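Local coordinates for probable L,D-transpeptidase 3 (Mycobacterium tuberculosis, PDB 6D4K), which is a probable L,D-transpeptidase of the cell wall that may anchor proteins to peptidoglycan and is acylated by the beta-lactam faropenem, at residues T34-V46 and Y248-Q260. Numbering follows the deposited sequence.
With CA (calcium ion), chain B.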
loop_
_atom_site.group_PDB
_atom_site.type_symbol
_atom_site.label_atom_id
_atom_site.label_comp_id
_atom_site.label_asym_id
_atom_site.label_seq_id
_atom_site.Cartn_x
_atom_site.Cartn_y
_atom_site.Cartn_z
ATOM N N THR A 34 7.122 -14.228 -6.713
ATOM C CA THR A 34 8.048 -15.264 -7.148
ATOM C C THR A 34 7.863 -16.522 -6.301
ATOM O O THR A 34 7.276 -16.492 -5.216
ATOM C CB THR A 34 9.510 -14.782 -7.084
ATOM O OG1 THR A 34 9.904 -14.565 -5.723
ATOM C CG2 THR A 34 9.714 -13.495 -7.872
ATOM N N ARG A 35 8.417 -17.634 -6.781
ATOM C CA ARG A 35 8.261 -18.894 -6.065
ATOM C C ARG A 35 8.883 -18.787 -4.675
ATOM O O ARG A 35 10.072 -18.476 -4.531
ATOM C CB ARG A 35 8.912 -20.032 -6.849
ATOM C CG ARG A 35 8.629 -21.405 -6.250
ATOM C CD ARG A 35 9.322 -22.521 -7.026
ATOM N NE ARG A 35 8.928 -22.537 -8.434
ATOM C CZ ARG A 35 7.875 -23.194 -8.915
ATOM N NH1 ARG A 35 7.101 -23.906 -8.105
ATOM N NH2 ARG A 35 7.600 -23.143 -10.212
ATOM N N GLY A 36 8.070 -19.016 -3.650
ATOM C CA GLY A 36 8.535 -18.994 -2.284
ATOM C C GLY A 36 8.670 -17.616 -1.673
ATOM O O GLY A 36 9.149 -17.506 -0.539
ATOM N N GLN A 37 8.278 -16.564 -2.384
ATOM C CA GLN A 37 8.353 -15.212 -1.853
ATOM C C GLN A 37 7.416 -15.064 -0.660
ATOM O O GLN A 37 6.335 -15.664 -0.627
ATOM C CB GLN A 37 7.961 -14.214 -2.939
ATOM C CG GLN A 37 8.304 -12.754 -2.603
ATOM C CD GLN A 37 7.873 -11.757 -3.666
ATOM O OE1 GLN A 37 7.532 -12.130 -4.783
ATOM N NE2 GLN A 37 7.895 -10.481 -3.321
ATOM N N VAL A 38 7.845 -14.275 0.328
ATOM C CA VAL A 38 7.028 -13.925 1.484
ATOM C C VAL A 38 6.414 -12.555 1.233
ATOM O O VAL A 38 7.141 -11.566 1.048
ATOM C CB VAL A 38 7.856 -13.918 2.778
ATOM C CG1 VAL A 38 6.959 -13.535 3.953
ATOM C CG2 VAL A 38 8.510 -15.270 2.998
ATOM N N VAL A 39 5.078 -12.491 1.234
ATOM C CA VAL A 39 4.353 -11.285 0.854
ATOM C C VAL A 39 3.245 -10.964 1.861
ATOM O O VAL A 39 2.782 -11.824 2.621
ATOM C CB VAL A 39 3.764 -11.381 -0.578
ATOM C CG1 VAL A 39 4.882 -11.657 -1.594
ATOM C CG2 VAL A 39 2.630 -12.442 -0.647
ATOM N N GLY A 40 2.802 -9.704 1.848
ATOM C CA GLY A 40 1.646 -9.277 2.616
ATOM C C GLY A 40 0.349 -9.856 2.066
ATOM O O GLY A 40 0.268 -10.391 0.961
ATOM N N VAL A 41 -0.709 -9.712 2.868
ATOM C CA VAL A 41 -1.909 -10.534 2.687
ATOM C C VAL A 41 -2.860 -10.033 1.612
ATOM O O VAL A 41 -3.888 -10.670 1.369
ATOM C CB VAL A 41 -2.675 -10.824 3.998
ATOM C CG1 VAL A 41 -1.804 -11.607 4.963
ATOM C CG2 VAL A 41 -3.173 -9.542 4.631
ATOM N N ALA A 42 -2.542 -8.934 0.928
ATOM C CA ALA A 42 -3.323 -8.515 -0.228
ATOM C C ALA A 42 -2.476 -8.461 -1.494
ATOM O O ALA A 42 -2.843 -7.779 -2.457
ATOM C CB ALA A 42 -4.038 -7.183 0.015
ATOM N N HIS A 43 -1.361 -9.183 -1.536
ATOM C CA HIS A 43 -0.462 -9.049 -2.678
ATOM C C HIS A 43 -1.159 -9.514 -3.958
ATOM O O HIS A 43 -1.708 -10.620 -3.989
ATOM C CB HIS A 43 0.830 -9.841 -2.472
ATOM C CG HIS A 43 1.962 -9.399 -3.369
ATOM N ND1 HIS A 43 1.933 -9.558 -4.738
ATOM C CD2 HIS A 43 3.152 -8.805 -3.088
ATOM C CE1 HIS A 43 3.048 -9.076 -5.260
ATOM N NE2 HIS A 43 3.809 -8.621 -4.279
ATOM N N PRO A 44 -1.148 -8.720 -5.025
ATOM C CA PRO A 44 -1.754 -9.170 -6.281
ATOM C C PRO A 44 -0.894 -10.215 -6.977
ATOM O O PRO A 44 0.280 -10.429 -6.666
ATOM C CB PRO A 44 -1.830 -7.882 -7.106
ATOM C CG PRO A 44 -0.685 -7.042 -6.589
ATOM C CD PRO A 44 -0.678 -7.323 -5.093
ATOM N N VAL A 45 -1.500 -10.873 -7.954
ATOM C CA VAL A 45 -0.778 -11.759 -8.853
ATOM C C VAL A 45 -0.479 -10.964 -10.121
ATOM O O VAL A 45 -1.398 -10.546 -10.834
ATOM C CB VAL A 45 -1.564 -13.042 -9.141
ATOM C CG1 VAL A 45 -0.769 -13.910 -10.102
ATOM C CG2 VAL A 45 -1.857 -13.782 -7.824
ATOM N N VAL A 46 0.796 -10.728 -10.392
ATOM C CA VAL A 46 1.213 -9.823 -11.462
ATOM C C VAL A 46 1.839 -10.655 -12.577
ATOM O O VAL A 46 2.846 -11.342 -12.361
ATOM C CB VAL A 46 2.179 -8.741 -10.957
ATOM C CG1 VAL A 46 2.454 -7.706 -12.060
ATOM C CG2 VAL A 46 1.618 -8.073 -9.706
ATOM N N TYR A 248 6.241 0.985 9.382
ATOM C CA TYR A 248 7.165 0.619 8.310
ATOM C C TYR A 248 7.851 -0.710 8.614
ATOM O O TYR A 248 7.936 -1.594 7.760
ATOM C CB TYR A 248 8.203 1.728 8.153
ATOM C CG TYR A 248 9.252 1.511 7.088
ATOM C CD1 TYR A 248 10.389 0.733 7.329
ATOM C CD2 TYR A 248 9.148 2.149 5.853
ATOM C CE1 TYR A 248 11.370 0.567 6.360
ATOM C CE2 TYR A 248 10.124 1.995 4.885
ATOM C CZ TYR A 248 11.224 1.195 5.136
ATOM O OH TYR A 248 12.195 1.047 4.169
ATOM N N ASN A 249 8.352 -0.861 9.836
ATOM C CA ASN A 249 9.063 -2.082 10.192
ATOM C C ASN A 249 8.135 -3.288 10.268
ATOM O O ASN A 249 8.599 -4.420 10.085
ATOM C CB ASN A 249 9.814 -1.897 11.514
ATOM C CG ASN A 249 11.031 -0.999 11.379
ATOM O OD1 ASN A 249 11.603 -0.845 10.294
ATOM N ND2 ASN A 249 11.458 -0.427 12.496
ATOM N N ALA A 250 6.841 -3.071 10.536
ATOM C CA ALA A 250 5.897 -4.177 10.654
ATOM C C ALA A 250 5.330 -4.624 9.312
ATOM O O ALA A 250 5.042 -5.813 9.142
ATOM C CB ALA A 250 4.756 -3.773 11.581
ATOM N N VAL A 251 5.151 -3.700 8.357
ATOM C CA VAL A 251 4.356 -3.963 7.165
ATOM C C VAL A 251 5.236 -4.592 6.086
ATOM O O VAL A 251 6.463 -4.428 6.044
ATOM C CB VAL A 251 3.707 -2.645 6.687
ATOM C CG1 VAL A 251 4.735 -1.756 5.977
ATOM C CG2 VAL A 251 2.481 -2.916 5.816
ATOM N N ASP A 252 4.592 -5.311 5.182
ATOM C CA ASP A 252 5.276 -5.914 4.049
ATOM C C ASP A 252 4.632 -5.455 2.753
ATOM O O ASP A 252 3.475 -5.027 2.722
ATOM C CB ASP A 252 5.223 -7.450 4.110
ATOM C CG ASP A 252 6.233 -8.131 3.181
ATOM O OD1 ASP A 252 7.168 -7.457 2.682
ATOM O OD2 ASP A 252 6.101 -9.362 2.942
ATOM N N ILE A 253 5.404 -5.547 1.665
ATOM C CA ILE A 253 4.841 -5.255 0.350
ATOM C C ILE A 253 3.721 -6.245 0.076
ATOM O O ILE A 253 3.884 -7.461 0.231
ATOM C CB ILE A 253 5.921 -5.253 -0.747
ATOM C CG1 ILE A 253 6.766 -3.972 -0.691
ATOM C CG2 ILE A 253 5.280 -5.369 -2.135
ATOM C CD1 ILE A 253 7.515 -3.715 0.613
ATOM N N GLY A 254 2.560 -5.720 -0.304
ATOM C CA GLY A 254 1.383 -6.526 -0.503
ATOM C C GLY A 254 0.375 -6.433 0.616
ATOM O O GLY A 254 -0.760 -6.841 0.418
ATOM N N ASP A 255 0.735 -5.880 1.767
ATOM C CA ASP A 255 -0.238 -5.740 2.838
ATOM C C ASP A 255 -1.250 -4.641 2.502
ATOM O O ASP A 255 -0.947 -3.715 1.749
ATOM C CB ASP A 255 0.453 -5.435 4.164
ATOM C CG ASP A 255 0.887 -6.689 4.892
ATOM O OD1 ASP A 255 0.090 -7.657 4.972
ATOM O OD2 ASP A 255 2.039 -6.710 5.386
ATOM N N PRO A 256 -2.470 -4.744 3.022
ATOM C CA PRO A 256 -3.527 -3.805 2.647
ATOM C C PRO A 256 -3.544 -2.549 3.502
ATOM O O PRO A 256 -3.242 -2.553 4.702
ATOM C CB PRO A 256 -4.807 -4.619 2.890
ATOM C CG PRO A 256 -4.445 -5.556 4.021
ATOM C CD PRO A 256 -2.976 -5.882 3.797
ATOM N N VAL A 257 -3.911 -1.456 2.842
ATOM C CA VAL A 257 -4.159 -0.174 3.490
ATOM C C VAL A 257 -5.525 0.298 3.030
ATOM O O VAL A 257 -5.780 0.390 1.824
ATOM C CB VAL A 257 -3.083 0.871 3.153
ATOM C CG1 VAL A 257 -3.448 2.242 3.731
ATOM C CG2 VAL A 257 -1.737 0.404 3.689
ATOM N N ILE A 258 -6.409 0.577 3.982
ATOM C CA ILE A 258 -7.762 1.015 3.689
ATOM C C ILE A 258 -7.890 2.476 4.099
ATOM O O ILE A 258 -7.467 2.862 5.195
ATOM C CB ILE A 258 -8.793 0.129 4.409
ATOM C CG1 ILE A 258 -8.721 -1.300 3.858
ATOM C CG2 ILE A 258 -10.200 0.696 4.244
ATOM C CD1 ILE A 258 -8.291 -2.337 4.863
ATOM N N VAL A 259 -8.446 3.290 3.209
ATOM C CA VAL A 259 -8.765 4.681 3.498
ATOM C C VAL A 259 -10.277 4.807 3.488
ATOM O O VAL A 259 -10.932 4.417 2.514
ATOM C CB VAL A 259 -8.128 5.637 2.475
ATOM C CG1 VAL A 259 -8.582 7.076 2.738
ATOM C CG2 VAL A 259 -6.610 5.522 2.518
ATOM N N GLN A 260 -10.834 5.341 4.571
ATOM C CA GLN A 260 -12.276 5.496 4.678
ATOM C C GLN A 260 -12.606 6.852 5.279
ATOM O O GLN A 260 -11.779 7.495 5.930
ATOM C CB GLN A 260 -12.882 4.375 5.524
ATOM C CG GLN A 260 -12.492 4.450 6.981
ATOM C CD GLN A 260 -12.815 3.177 7.734
ATOM O OE1 GLN A 260 -13.048 2.129 7.133
ATOM N NE2 GLN A 260 -12.854 3.268 9.059
HETATM CA CA CA B . 7.964 -9.393 1.328
HETATM O O HOH W 1 9.306 -10.226 -0.467
HETATM O O HOH W 2 6.449 -8.630 -0.270
HETATM O O HOH W 3 9.385 -7.461 0.699
HETATM O O HOH W 4 9.471 -10.035 2.857
#
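Gly40 and Gly254 bring two turns together backbone to backbone. The type I turn Gly40-His43 meets the type II turn Asp252-Asp255. Neither glycine has a side chain, and the two backbones meet directly, with Gly40 CA 3.3 Å from Asp255 OD1. Three N-H groups bond across. Gly40 N reaches Ile253 O at 3.0 Å and nearly straight (168°). Ala42 N makes a more bent bond to Gly254 O at 2.8 Å. Val41 N meets Asp255 OD1 at 3.0 Å from above the carboxylate plane. Asp255 OD2 turns its anti lone pair to Asp252 N, so the carboxylate grips both turns. Beside the turns, Ala42 CB and Val41 CG2 pack on the Pro256 ring, with CB to CB of Ala42 and Pro256 at 3.9 Å. The His43 ring presents its CD2 edge to Ile253 O, and its ND1 bonds in plane to Pro44 O.

The other side is wet and ionic. Asp252 has CG anti to its backbone N (chi1 -164°), which carries its OD1 and OD2 to a calcium ion, each at 2.5 Å. Val38 O binds the same ion at 2.3 Å, and four waters bring the oxygen ligand atoms to seven. Water 2 also donates to Ile253 O. The contact joins the Ig-like domain to the YkuD-type catalytic domain, as a calcium-bridged, turn-to-turn domain interface.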